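Local coordinates for protein 2-aminomuconate 6-semialdehyde dehydrogenase (Burkholderia cenocepacia, PDB 4U3W) that probably catalyses the NAD(P)-dependent oxidation of 2-aminomuconate 6-semialdehyde to 2-aminomuconate, at residues 43-48 and 382-387; 333-338 and 390-395; 36-41 and 52-57; 154-159 and 499-504; 311-316 and 415-420. All blocks are in the same frame, centred on the assembly; numbering follows the deposited sequence. Where two conformers were deposited one is given.

Overall arrangement
Contacts 4 and 5 are buried strand pairings. Contacts 1, 2 and 3 are only partly buried. Contact 3 pairs the strands of the hairpin 38-42 and 49-54, and contact 1 uses the loop that joins them. Contact 1 also touches contact 2, through Val-45 on Ala-337 and Pro-338. Contacts 2 and 5 reach the same seven-stranded sheet. Contact 4 stands apart at the tetramer interface, its centre about 62 Å from that of contact 1. The chemistry follows the place. Contact 1 relies on CA-H...O contacts and waters, and contact 2 on apolar packing. Contacts 3, 4 and 5 rest on backbone hydrogen bonds, with a surface salt bridge in contact 5.

Contact 1. Residues 43-48 and 382-387; sequences SPVDGR and DARDDG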
# COMPACT_ATOMS: atom_id res chain seq x y z
N SER A 43 5.59 15.16 45.93
CA SER A 43 6.84 14.65 45.34
C SER A 43 7.13 13.19 45.70
O SER A 43 7.07 12.80 46.84
CB SER A 43 8.03 15.51 45.81
OG SER A 43 9.23 14.85 45.46
N PRO A 44 7.55 12.38 44.74
CA PRO A 44 7.92 11.02 45.10
C PRO A 44 9.38 10.96 45.61
O PRO A 44 9.85 9.92 46.02
CB PRO A 44 7.77 10.27 43.79
CG PRO A 44 8.15 11.30 42.76
CD PRO A 44 7.59 12.60 43.29
N VAL A 45 10.09 12.07 45.54
CA VAL A 45 11.47 12.11 46.04
C VAL A 45 11.50 12.39 47.57
O VAL A 45 12.24 11.72 48.30
CB VAL A 45 12.31 13.18 45.35
CG1 VAL A 45 13.71 13.25 45.97
CG2 VAL A 45 12.42 12.86 43.84
N ASP A 46 10.73 13.37 48.05
CA ASP A 46 10.76 13.67 49.50
C ASP A 46 9.36 13.87 50.11
O ASP A 46 9.23 14.28 51.28
CB ASP A 46 11.62 14.90 49.80
CG ASP A 46 11.08 16.17 49.11
OD1 ASP A 46 9.89 16.18 48.67
OD2 ASP A 46 11.87 17.15 49.03
N GLY A 47 8.31 13.61 49.34
CA GLY A 47 6.95 13.73 49.88
C GLY A 47 6.39 15.13 50.07
O GLY A 47 5.24 15.32 50.52
N ARG A 48 7.17 16.15 49.75
CA ARG A 48 6.70 17.54 49.93
C ARG A 48 5.55 17.83 48.96
O ARG A 48 5.49 17.23 47.88
CB ARG A 48 7.86 18.54 49.68
CG ARG A 48 8.20 18.73 48.14
CD ARG A 48 9.63 19.23 47.80
NE ARG A 48 9.82 19.42 46.35
CZ ARG A 48 10.61 18.70 45.55
NH1 ARG A 48 11.36 17.73 46.04
NH2 ARG A 48 10.68 18.97 44.24
N ASP A 382 17.56 11.18 55.68
CA ASP A 382 17.05 12.54 55.52
C ASP A 382 15.69 12.44 54.79
O ASP A 382 15.14 11.34 54.68
CB ASP A 382 18.05 13.45 54.75
CG ASP A 382 18.45 12.89 53.39
OD1 ASP A 382 17.62 12.26 52.69
OD2 ASP A 382 19.64 13.08 52.97
N ALA A 383 15.19 13.55 54.27
CA ALA A 383 13.83 13.59 53.72
C ALA A 383 13.64 12.69 52.49
O ALA A 383 12.52 12.39 52.15
CB ALA A 383 13.42 15.04 53.41
N ARG A 384 14.71 12.23 51.83
CA ARG A 384 14.54 11.29 50.74
C ARG A 384 13.85 10.00 51.26
O ARG A 384 13.24 9.23 50.48
CB ARG A 384 15.90 10.96 50.10
CG ARG A 384 16.50 12.15 49.29
CD ARG A 384 17.94 11.83 48.87
NE ARG A 384 18.82 11.71 50.05
CZ ARG A 384 20.11 11.36 49.98
NH1 ARG A 384 20.69 11.12 48.81
NH2 ARG A 384 20.82 11.25 51.10
N ASP A 385 13.94 9.75 52.58
CA ASP A 385 13.28 8.60 53.14
C ASP A 385 11.78 8.82 53.17
O ASP A 385 11.05 7.89 53.46
CB ASP A 385 13.75 8.27 54.59
CG ASP A 385 15.16 7.70 54.63
OD1 ASP A 385 15.57 7.08 53.63
OD2 ASP A 385 15.84 7.84 55.68
N ASP A 386 11.33 10.07 53.01
CA ASP A 386 9.89 10.36 52.98
C ASP A 386 9.31 10.18 51.57
O ASP A 386 8.08 10.31 51.37
CB ASP A 386 9.60 11.76 53.47
CG ASP A 386 9.98 11.94 54.96
OD1 ASP A 386 10.09 10.92 55.67
OD2 ASP A 386 10.14 13.09 55.39
N GLY A 387 10.19 9.90 50.63
CA GLY A 387 9.82 9.58 49.25
C GLY A 387 9.53 8.09 49.05
O GLY A 387 9.16 7.36 50.01
O HOH W 1 6.49 10.46 48.88
O HOH W 2 9.62 15.20 54.06
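Val-45 and Asp-46 meet Ala-383, Arg-384 and Gly-387 where the turn of the beta hairpin 38-42/49-54 packs on a short 3-10 turn, 383-386, in the loop between strands 370-373 and 393-396. No direct hydrogen bond joins the two segments. Their backbones approach through CA-H...O contacts instead. Val-45 O receives two of these, from Arg-384 CA at 3.4 Å and from Gly-387 CA. Asp-46 CA returns one to Ala-383 O, also at 3.4 Å. Gly-387 has no side chain, and its CA comes within 3.2 Å of Pro-44 O. The side chains add little. CB of Asp-46 lies 4.0 Å from CB of Ala-383, and CB of Asp-386 sits against Asp-46 O.

Two waters supply the polar links. One donates to Ser-43 O and Asp-386 O. The other donates to Asp-46 O and the carboxylate of Asp-386.

A second shell holds both turns in shape. Ser-43 OG accepts from Val-45 N in an ST turn. Asp-46 forms an Asx turn with Arg-48 N and a salt bridge with Arg-48 NH1. CG of Asp-46 lies between its backbone N and carbonyl carbon (chi1 61°), which folds the carboxylate back over its own turn. Arg-351 NH1 binds Asp-385 O and Gly-387 O from outside, and Val-45 packs on Pro-347. Arg-384 grips Asp-382 side-on. Its NE reaches the syn lone pair of Asp-382 OD1 at 3.0 Å, almost straight (178°), and its NH2 lies 2.9 Å from Asp-382 OD2. The same OD1 also accepts from Arg-384 N, which makes a second Asx turn.

Contact 2. Residues 333-338 and 390-395; sequences LRVGAP and VMPTIW
Val-335 sets its CG2 methyl against the ring of Pro-392, with CG2 and CD 3.7 Å apart. The two side chains come from facing backbones and pass in opposite directions, so the methyl lies alongside the CD corner of the ring. The branching of Val-335 explains the choice of methyl. CG1 is anti to the backbone N (chi1 175°), and this places CG2 beside that N, on the side of Pro-392. CG1 of Val-335 faces Val-390 O instead, at 4.1 Å.

Leu-333 meets the same proline at its next ring corner. The Leu-333 side chain runs at a slant to the ring, and its CD1 lies 4.0 Å from Pro-392 CG. The proline is thus touched at two neighbouring carbons by two residues of the loop. Met-391 bends at chi2 and chi3 and brings its SD to 3.9 Å from Val-335 CG2. This last touch is less certain, because Met-391 was modelled in two conformers.

No hydrogen bond crosses the contact. The closest approach of CA atoms, between Val-335 and Met-391, is 7.1 Å, so the backbones are held apart by side chains. Within 390-395, Thr-393 OG1 donates to Met-391 O from above the carbonyl plane, and it also pairs with Gly-375 N.

The contact joins the loop after helix 319-331 to the lead-in of strand 393-396, in what is the catalytic domain in aldehyde dehydrogenases. Backbone bonds tie 333-338 to Thr-344 and Met-345. Val-390 packs on helix 351-366, and strand 393-396 runs between strands 370-373 and 413-419.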
# COMPACT_ATOMS: atom_id res chain seq x y z
N LEU A 333 24.20 0.79 39.98
CA LEU A 333 23.22 1.86 39.84
C LEU A 333 23.23 2.72 41.13
O LEU A 333 23.57 2.23 42.21
CB LEU A 333 21.83 1.29 39.59
CG LEU A 333 21.77 0.59 38.23
CD1 LEU A 333 20.43 -0.11 38.17
CD2 LEU A 333 21.93 1.61 37.08
N ARG A 334 22.92 4.00 40.98
CA ARG A 334 22.89 4.95 42.10
C ARG A 334 21.47 5.44 42.27
O ARG A 334 20.98 6.15 41.40
CB ARG A 334 23.83 6.13 41.84
CG ARG A 334 25.33 5.67 41.91
CD ARG A 334 25.67 5.12 43.32
NE ARG A 334 26.93 4.39 43.37
CZ ARG A 334 27.05 3.08 43.63
NH1 ARG A 334 25.97 2.35 43.88
NH2 ARG A 334 28.27 2.51 43.66
N VAL A 335 20.82 5.03 43.34
CA VAL A 335 19.40 5.34 43.56
C VAL A 335 19.28 6.64 44.36
O VAL A 335 19.83 6.75 45.45
CB VAL A 335 18.69 4.16 44.32
CG1 VAL A 335 17.20 4.51 44.69
CG2 VAL A 335 18.79 2.86 43.51
N GLY A 336 18.60 7.65 43.84
CA GLY A 336 18.50 8.90 44.58
C GLY A 336 17.77 10.00 43.84
O GLY A 336 17.02 9.74 42.91
N ALA A 337 17.98 11.24 44.28
CA ALA A 337 17.26 12.42 43.82
C ALA A 337 17.81 12.93 42.48
O ALA A 337 19.00 12.86 42.25
CB ALA A 337 17.34 13.52 44.87
N PRO A 338 16.94 13.46 41.62
CA PRO A 338 17.34 13.82 40.24
C PRO A 338 18.29 15.02 40.16
O PRO A 338 19.01 15.13 39.17
CB PRO A 338 16.00 14.14 39.55
CG PRO A 338 15.02 14.49 40.68
CD PRO A 338 15.51 13.70 41.90
N VAL A 390 12.90 2.42 46.06
CA VAL A 390 13.22 1.02 46.34
C VAL A 390 14.41 0.62 45.50
O VAL A 390 14.71 1.26 44.48
CB VAL A 390 12.08 0.02 46.04
CG1 VAL A 390 10.81 0.36 46.85
CG2 VAL A 390 11.77 0.02 44.56
N MET A 391 15.12 -0.41 45.96
CA MET A 391 16.37 -0.82 45.29
C MET A 391 16.10 -1.74 44.10
O MET A 391 15.14 -2.52 44.11
CB MET A 391 17.35 -1.53 46.28
CG MET A 391 17.90 -0.66 47.43
SD MET A 391 18.60 0.94 46.95
CE MET A 391 20.21 0.47 46.37
N PRO A 392 16.97 -1.66 43.06
CA PRO A 392 16.92 -2.65 41.97
C PRO A 392 17.00 -4.07 42.52
O PRO A 392 17.85 -4.34 43.34
CB PRO A 392 18.21 -2.37 41.15
CG PRO A 392 18.76 -1.08 41.64
CD PRO A 392 18.15 -0.79 43.00
N THR A 393 16.14 -4.97 42.06
CA THR A 393 16.04 -6.29 42.67
C THR A 393 16.12 -7.40 41.62
O THR A 393 15.57 -7.25 40.54
CB THR A 393 14.72 -6.39 43.49
OG1 THR A 393 14.74 -5.37 44.49
CG2 THR A 393 14.53 -7.74 44.14
N ILE A 394 16.88 -8.45 41.92
CA ILE A 394 16.99 -9.63 41.06
C ILE A 394 16.63 -10.87 41.88
O ILE A 394 17.15 -11.05 42.97
CB ILE A 394 18.43 -9.77 40.49
CG1 ILE A 394 18.84 -8.57 39.62
CG2 ILE A 394 18.63 -11.09 39.73
CD1 ILE A 394 20.40 -8.58 39.36
N TRP A 395 15.74 -11.72 41.36
CA TRP A 395 15.40 -13.01 41.99
C TRP A 395 15.83 -14.20 41.12
O TRP A 395 15.93 -14.07 39.89
CB TRP A 395 13.91 -13.14 42.21
CG TRP A 395 13.33 -12.14 43.17
CD1 TRP A 395 13.86 -11.72 44.34
CD2 TRP A 395 12.09 -11.42 42.99
NE1 TRP A 395 13.03 -10.77 44.92
CE2 TRP A 395 11.94 -10.58 44.11
CE3 TRP A 395 11.11 -11.43 42.00
CZ2 TRP A 395 10.84 -9.75 44.26
CZ3 TRP A 395 10.03 -10.60 42.14
CH2 TRP A 395 9.89 -9.78 43.28

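Contact 3. Residues 36-41 and 52-57; sequences GTTFPN and DVCEAD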
# COMPACT_ATOMS: atom_id res chain seq x y z
N GLY A 36 -14.55 23.03 42.20
CA GLY A 36 -14.94 23.28 43.59
C GLY A 36 -14.24 22.42 44.62
O GLY A 36 -14.55 22.56 45.77
N THR A 37 -13.35 21.51 44.21
CA THR A 37 -12.51 20.82 45.23
C THR A 37 -11.11 20.61 44.60
O THR A 37 -10.96 20.68 43.34
CB THR A 37 -13.05 19.41 45.66
OG1 THR A 37 -12.93 18.52 44.54
CG2 THR A 37 -14.52 19.44 46.10
N THR A 38 -10.11 20.39 45.46
CA THR A 38 -8.73 20.16 44.99
C THR A 38 -8.06 18.98 45.74
O THR A 38 -8.58 18.54 46.75
CB THR A 38 -7.85 21.40 45.20
OG1 THR A 38 -7.67 21.62 46.61
CG2 THR A 38 -8.51 22.67 44.57
N PHE A 39 -6.92 18.49 45.24
CA PHE A 39 -6.17 17.43 45.95
C PHE A 39 -4.67 17.75 45.82
O PHE A 39 -4.27 18.44 44.88
CB PHE A 39 -6.49 16.03 45.40
CG PHE A 39 -6.14 15.83 43.94
CD1 PHE A 39 -4.89 15.32 43.55
CD2 PHE A 39 -7.06 16.12 42.95
CE1 PHE A 39 -4.59 15.14 42.21
CE2 PHE A 39 -6.79 15.92 41.63
CZ PHE A 39 -5.53 15.40 41.23
N PRO A 40 -3.83 17.30 46.77
CA PRO A 40 -2.42 17.72 46.69
C PRO A 40 -1.61 16.88 45.67
O PRO A 40 -1.87 15.69 45.42
CB PRO A 40 -1.87 17.48 48.12
CG PRO A 40 -3.01 17.19 48.97
CD PRO A 40 -4.15 16.70 48.07
N ASN A 41 -0.65 17.54 45.03
CA ASN A 41 0.36 16.86 44.17
C ASN A 41 1.62 16.74 45.03
O ASN A 41 2.13 17.74 45.49
CB ASN A 41 0.63 17.64 42.88
CG ASN A 41 1.73 16.98 41.99
OD1 ASN A 41 1.96 15.78 42.05
ND2 ASN A 41 2.37 17.79 41.15
N ASP A 52 -1.52 22.22 44.48
CA ASP A 52 -2.89 21.71 44.55
C ASP A 52 -3.45 21.55 43.13
O ASP A 52 -3.19 22.38 42.27
CB ASP A 52 -3.80 22.64 45.34
CG ASP A 52 -3.34 22.83 46.77
OD1 ASP A 52 -3.44 21.86 47.55
OD2 ASP A 52 -2.85 23.94 47.09
N VAL A 53 -4.25 20.51 42.93
CA VAL A 53 -4.76 20.13 41.61
C VAL A 53 -6.27 20.18 41.70
O VAL A 53 -6.86 19.61 42.64
CB VAL A 53 -4.31 18.70 41.23
CG1 VAL A 53 -4.61 18.41 39.76
CG2 VAL A 53 -2.78 18.48 41.49
N CYS A 54 -6.91 20.84 40.75
CA CYS A 54 -8.38 20.86 40.76
C CYS A 54 -8.95 19.49 40.40
O CYS A 54 -8.43 18.78 39.53
CB CYS A 54 -8.89 21.93 39.77
SG CYS A 54 -8.43 23.58 40.31
N GLU A 55 -10.09 19.14 40.96
CA GLU A 55 -10.73 17.85 40.67
C GLU A 55 -12.01 18.00 39.85
O GLU A 55 -13.01 18.59 40.36
CB GLU A 55 -11.05 17.15 41.99
CG GLU A 55 -11.83 15.85 41.85
CD GLU A 55 -10.91 14.66 41.48
OE1 GLU A 55 -9.77 14.55 42.00
OE2 GLU A 55 -11.32 13.88 40.61
N ALA A 56 -12.07 17.47 38.63
CA ALA A 56 -13.30 17.69 37.82
C ALA A 56 -14.47 16.75 38.20
O ALA A 56 -14.31 15.52 38.21
CB ALA A 56 -12.99 17.53 36.33
N ASP A 57 -15.63 17.31 38.53
CA ASP A 57 -16.78 16.45 38.80
C ASP A 57 -17.51 16.15 37.48
O ASP A 57 -17.13 16.67 36.41
CB ASP A 57 -17.75 17.09 39.83
CG ASP A 57 -18.44 18.38 39.32
OD1 ASP A 57 -18.66 18.56 38.12
OD2 ASP A 57 -18.81 19.22 40.16
O HOH W 3 -14.70 18.54 42.37
O HOH W 4 -5.66 20.27 47.77
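Phe-39 lays its ring over Val-53 in the tight part of this antiparallel beta hairpin. Val-53 CB stands over one face, 3.7 Å from the ring centroid, as a CH-pi contact. Its CG1 reaches 3.5 Å from Phe-39 CZ. With chi1 at 61°, the ring leans back across the backbone to the partner strand. The two residues are also a hydrogen-bonded pair: Phe-39 N donates to Val-53 O and Val-53 N to Phe-39 O, each at 2.8 Å. Beyond the ring, His-228 meets Phe-39 edge-to-face.

The looser, wetter part is at Thr-38 and Asp-52, which do not bond directly. A water lies between them, 2.7 Å from Thr-38 OG1 and donating to Asp-52 OD1. At the open end of the hairpin, beyond the last strand pair, Glu-55 N donates to Thr-37 O at 3.0 Å. A second water there links Thr-37 OG1 to Glu-55 O.

Glu-55 OE1 lies 3.3 Å from Phe-39 CD2, and it is bonded to His-228 ND1. The chemistry implies a hairpin held by backbone bonds and the packing of Phe-39 on Val-53. The Glu-55 carboxylate beside the ring has His-228 as its partner, while water and a salt bridge to Lys-49 serve Asp-52.

Contact 4. Residues 154-159 and 499-504; sequences LINYVT and NVCVRI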
# COMPACT_ATOMS: atom_id res chain seq x y z
N LEU A 154 -19.01 0.97 -11.37
CA LEU A 154 -19.04 1.89 -10.25
C LEU A 154 -17.61 2.17 -9.86
O LEU A 154 -16.74 1.33 -10.10
CB LEU A 154 -19.83 1.33 -9.06
CG LEU A 154 -21.22 0.79 -9.40
CD1 LEU A 154 -21.23 -0.74 -9.64
CD2 LEU A 154 -22.18 1.24 -8.31
N ILE A 155 -17.37 3.33 -9.29
CA ILE A 155 -16.09 3.58 -8.70
C ILE A 155 -16.27 3.69 -7.18
O ILE A 155 -17.33 4.15 -6.69
CB ILE A 155 -15.43 4.87 -9.27
CG1 ILE A 155 -16.32 6.10 -9.05
CG2 ILE A 155 -15.15 4.68 -10.79
CD1 ILE A 155 -15.66 7.41 -9.51
N ASN A 156 -15.27 3.24 -6.43
CA ASN A 156 -15.25 3.32 -4.98
C ASN A 156 -14.04 4.09 -4.53
O ASN A 156 -12.94 3.83 -5.03
CB ASN A 156 -15.18 1.94 -4.31
CG ASN A 156 -16.28 0.99 -4.75
OD1 ASN A 156 -17.30 0.81 -4.03
ND2 ASN A 156 -16.08 0.34 -5.90
N TYR A 157 -14.19 5.03 -3.61
CA TYR A 157 -12.99 5.48 -2.95
C TYR A 157 -13.21 5.65 -1.44
O TYR A 157 -14.34 5.94 -0.97
CB TYR A 157 -12.48 6.77 -3.58
CG TYR A 157 -13.57 7.83 -3.64
CD1 TYR A 157 -14.39 7.96 -4.76
CD2 TYR A 157 -13.72 8.71 -2.60
CE1 TYR A 157 -15.44 8.95 -4.79
CE2 TYR A 157 -14.75 9.74 -2.63
CZ TYR A 157 -15.58 9.85 -3.73
OH TYR A 157 -16.55 10.86 -3.72
N VAL A 158 -12.13 5.46 -0.68
CA VAL A 158 -12.25 5.44 0.76
C VAL A 158 -11.81 6.75 1.39
O VAL A 158 -10.66 7.13 1.24
CB VAL A 158 -11.45 4.28 1.38
CG1 VAL A 158 -11.64 4.31 2.92
CG2 VAL A 158 -11.96 2.99 0.79
N THR A 159 -12.74 7.47 2.03
CA THR A 159 -12.44 8.75 2.67
C THR A 159 -12.31 8.55 4.19
O THR A 159 -12.77 7.54 4.73
CB THR A 159 -13.53 9.80 2.42
OG1 THR A 159 -14.74 9.43 3.12
CG2 THR A 159 -13.82 9.94 0.92
N ASN A 499 -16.58 4.36 2.70
CA ASN A 499 -16.47 3.95 1.31
C ASN A 499 -17.58 4.67 0.50
O ASN A 499 -18.76 4.52 0.82
CB ASN A 499 -16.58 2.43 1.18
CG ASN A 499 -16.32 1.95 -0.25
OD1 ASN A 499 -15.23 2.17 -0.80
ND2 ASN A 499 -17.31 1.31 -0.86
N VAL A 500 -17.18 5.51 -0.45
CA VAL A 500 -18.09 6.22 -1.33
C VAL A 500 -18.13 5.48 -2.67
O VAL A 500 -17.07 5.32 -3.32
CB VAL A 500 -17.70 7.69 -1.54
CG1 VAL A 500 -18.60 8.36 -2.62
CG2 VAL A 500 -17.65 8.46 -0.22
N CYS A 501 -19.32 4.99 -3.04
CA CYS A 501 -19.53 4.13 -4.17
C CYS A 501 -20.43 4.82 -5.19
O CYS A 501 -21.61 5.00 -4.93
CB CYS A 501 -20.14 2.79 -3.72
SG CYS A 501 -20.36 1.57 -5.03
N VAL A 502 -19.88 5.17 -6.36
CA VAL A 502 -20.55 6.01 -7.33
C VAL A 502 -20.80 5.26 -8.64
O VAL A 502 -19.85 4.79 -9.30
CB VAL A 502 -19.70 7.30 -7.67
CG1 VAL A 502 -20.43 8.14 -8.70
CG2 VAL A 502 -19.34 8.12 -6.40
N ARG A 503 -22.07 5.15 -9.05
CA ARG A 503 -22.37 4.49 -10.32
C ARG A 503 -21.93 5.41 -11.45
O ARG A 503 -22.18 6.61 -11.37
CB ARG A 503 -23.87 4.17 -10.44
CG ARG A 503 -24.17 3.50 -11.78
CD ARG A 503 -25.59 2.95 -11.88
NE ARG A 503 -25.73 2.32 -13.20
CZ ARG A 503 -26.88 2.06 -13.83
NH1 ARG A 503 -28.06 2.34 -13.26
NH2 ARG A 503 -26.84 1.49 -15.03
N ILE A 504 -21.23 4.92 -12.48
CA ILE A 504 -20.85 5.82 -13.56
C ILE A 504 -21.37 5.31 -14.92
O ILE A 504 -21.28 6.01 -15.93
CB ILE A 504 -19.30 6.04 -13.66
CG1 ILE A 504 -18.57 4.73 -13.94
CG2 ILE A 504 -18.78 6.66 -12.32
CD1 ILE A 504 -17.04 4.86 -14.35
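Ile-155 and Tyr-157 pair with Val-502 and Val-500 as an antiparallel strand pair; the axes of 154-159 and 499-503 run at 163° and approach to 4.5 Å. This strand region serves oligomerisation in aldehyde dehydrogenases. Each of the two pairs is hydrogen-bonded in both directions. On its far edge, 499-502 pairs in parallel with a strand of the second subunit, so the sheet crosses the interface.

One face is largely apolar. Val-500 CB stands over the Tyr-157 ring, 4.0 Å from the centroid; a chi1 of 53° turns the ring across to it. Tyr-157 OH binds His-449 of the second subunit, and the ring stacks on Tyr-143 of the fourth. Ile-155 CG1 lies 3.8 Å from Val-502 CB. The Ile-155 and Ile-504 side chains cross at about a right angle, with CG2 of Ile-155 4.0 Å from CD1 of Ile-504.

The other face carries Leu-154 CD2, 3.8 Å from Cys-501 SG, and two asparagines with amide planes 12° apart. Asn-499 ND2 donates to Asn-156 OD1 at 3.2 Å, while Asn-156 ND2 is held by Thr-146 and Phe-144 O. Asn-499 OD1 is buried with no hydrogen-bond partner in the model, 3.5 Å from Asn-156 CB.

Contact 5. Residues 311-316 and 415-420; sequences RVYVER and HIAPFD
Phe-419 turns one face of its ring to Glu-315. CB of Glu-315 stands 4.0 Å from the ring centroid, a CH-pi contact, and Glu-315 CA lies over the same face toward the rim. At the ring edge, Tyr-313 O is 3.5 Å from Phe-419 CE1. A chi1 of 72° tucks the Phe-419 ring over its own backbone toward 311-316. Phe-282 meets this ring edge-to-face. The Tyr-313 ring has a water over one face, toward the rim. Arg-311 NH1 is at its edge, hydrogen-bonded to Tyr-313 OH.

The Arg-316 guanidinium has Pro-418 CB over one face. At its edge it grips Asp-420 side-on. Its NE meets the syn lone pair of Asp-420 OD1 at 2.8 Å, and its NH2 reaches OD2 of the same residue at 3.1 Å. The guanidinium and carboxylate planes are 28° apart. This salt bridge closes the exposed end of the strand pair. Nearby, a water donates to both Glu-315 OE2 and Asp-420 O, while Glu-315 OE1 binds Ala-283 N.

The backbones alternate as donor and acceptor. Val-312 N donates to His-415 O at 2.7 Å, Ala-417 N to Val-312 O, and Val-314 N to Ala-417 O. On the opposite face from Phe-419, Val-314 CG2 and Ile-416 CG2 lie side by side at 3.7 Å. That face packs on helix 319-331. Tyr-313, Ala-417 and Phe-419 pack on helix 422-430. Parallel neighbouring strands, here with the axes of 311-315 and 415-419 at 35° and layered between helices, are typical of an alpha/beta sheet, as in the catalytic domain of aldehyde dehydrogenases.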
# COMPACT_ATOMS: atom_id res chain seq x y z
N ARG A 311 10.47 -11.07 33.62
CA ARG A 311 10.92 -12.47 33.52
C ARG A 311 12.14 -12.46 32.61
O ARG A 311 12.15 -11.75 31.58
CB ARG A 311 9.87 -13.43 32.92
CG ARG A 311 8.51 -13.48 33.66
CD ARG A 311 7.55 -14.45 32.99
NE ARG A 311 6.91 -13.87 31.77
CZ ARG A 311 6.56 -14.60 30.71
NH1 ARG A 311 6.84 -15.90 30.67
NH2 ARG A 311 5.96 -14.02 29.67
N VAL A 312 13.17 -13.19 33.00
CA VAL A 312 14.34 -13.40 32.13
C VAL A 312 14.62 -14.90 32.05
O VAL A 312 14.57 -15.59 33.08
CB VAL A 312 15.61 -12.67 32.68
CG1 VAL A 312 16.81 -12.82 31.67
CG2 VAL A 312 15.30 -11.19 32.93
N TYR A 313 14.87 -15.42 30.83
CA TYR A 313 15.27 -16.82 30.66
C TYR A 313 16.64 -16.89 29.98
O TYR A 313 16.81 -16.35 28.90
CB TYR A 313 14.26 -17.62 29.83
CG TYR A 313 12.82 -17.60 30.42
CD1 TYR A 313 12.45 -18.44 31.46
CD2 TYR A 313 11.87 -16.75 29.89
CE1 TYR A 313 11.12 -18.43 31.99
CE2 TYR A 313 10.54 -16.71 30.41
CZ TYR A 313 10.19 -17.55 31.46
OH TYR A 313 8.91 -17.47 31.88
N VAL A 314 17.58 -17.57 30.61
CA VAL A 314 18.96 -17.61 30.10
C VAL A 314 19.35 -19.08 29.89
O VAL A 314 19.09 -19.92 30.75
CB VAL A 314 19.94 -16.92 31.08
CG1 VAL A 314 21.39 -16.96 30.57
CG2 VAL A 314 19.49 -15.46 31.31
N GLU A 315 19.94 -19.37 28.74
CA GLU A 315 20.29 -20.74 28.43
C GLU A 315 21.31 -21.24 29.47
O GLU A 315 22.25 -20.51 29.83
CB GLU A 315 20.83 -20.87 27.00
CG GLU A 315 20.85 -22.28 26.50
CD GLU A 315 21.35 -22.36 25.04
OE1 GLU A 315 21.47 -21.31 24.37
OE2 GLU A 315 21.63 -23.48 24.61
N ARG A 316 21.12 -22.47 29.94
CA ARG A 316 21.83 -22.93 31.14
C ARG A 316 23.38 -22.77 31.12
O ARG A 316 23.94 -22.41 32.14
CB ARG A 316 21.47 -24.40 31.43
CG ARG A 316 21.82 -24.87 32.83
CD ARG A 316 21.39 -26.29 33.05
NE ARG A 316 19.95 -26.46 32.91
CZ ARG A 316 19.06 -26.19 33.86
NH1 ARG A 316 19.46 -25.69 35.03
NH2 ARG A 316 17.77 -26.39 33.65
N HIS A 415 13.02 -11.64 37.56
CA HIS A 415 13.37 -13.00 37.94
C HIS A 415 14.19 -13.62 36.76
O HIS A 415 13.86 -13.43 35.61
CB HIS A 415 12.11 -13.83 38.24
CG HIS A 415 12.40 -15.28 38.50
ND1 HIS A 415 12.45 -16.23 37.49
CD2 HIS A 415 12.67 -15.95 39.65
CE1 HIS A 415 12.75 -17.41 38.01
NE2 HIS A 415 12.90 -17.27 39.31
N ILE A 416 15.23 -14.39 37.07
CA ILE A 416 16.05 -15.07 36.02
C ILE A 416 15.94 -16.59 36.21
O ILE A 416 16.15 -17.09 37.33
CB ILE A 416 17.54 -14.58 36.10
CG1 ILE A 416 17.53 -13.06 36.27
CG2 ILE A 416 18.39 -15.02 34.81
CD1 ILE A 416 18.86 -12.37 36.34
N ALA A 417 15.62 -17.33 35.13
CA ALA A 417 15.59 -18.81 35.19
C ALA A 417 16.43 -19.37 34.08
O ALA A 417 16.60 -18.71 33.06
CB ALA A 417 14.17 -19.36 35.08
N PRO A 418 16.99 -20.58 34.28
CA PRO A 418 17.70 -21.26 33.20
C PRO A 418 16.76 -21.97 32.24
O PRO A 418 15.69 -22.41 32.70
CB PRO A 418 18.55 -22.30 33.93
CG PRO A 418 17.69 -22.65 35.14
CD PRO A 418 17.00 -21.36 35.53
N PHE A 419 17.15 -22.14 30.97
CA PHE A 419 16.43 -23.04 30.08
C PHE A 419 17.43 -23.92 29.32
O PHE A 419 18.63 -23.61 29.27
CB PHE A 419 15.50 -22.26 29.12
CG PHE A 419 16.20 -21.48 28.03
CD1 PHE A 419 16.64 -20.18 28.27
CD2 PHE A 419 16.35 -22.01 26.75
CE1 PHE A 419 17.25 -19.42 27.28
CE2 PHE A 419 16.99 -21.27 25.73
CZ PHE A 419 17.45 -19.97 25.99
N ASP A 420 16.94 -25.02 28.75
CA ASP A 420 17.82 -25.94 28.03
C ASP A 420 17.64 -25.98 26.53
O ASP A 420 18.59 -26.27 25.82
CB ASP A 420 17.64 -27.35 28.59
CG ASP A 420 18.06 -27.43 30.04
OD1 ASP A 420 19.24 -27.13 30.32
OD2 ASP A 420 17.18 -27.71 30.89
O HOH W 5 11.89 -15.92 34.71
O HOH W 6 21.34 -25.55 26.16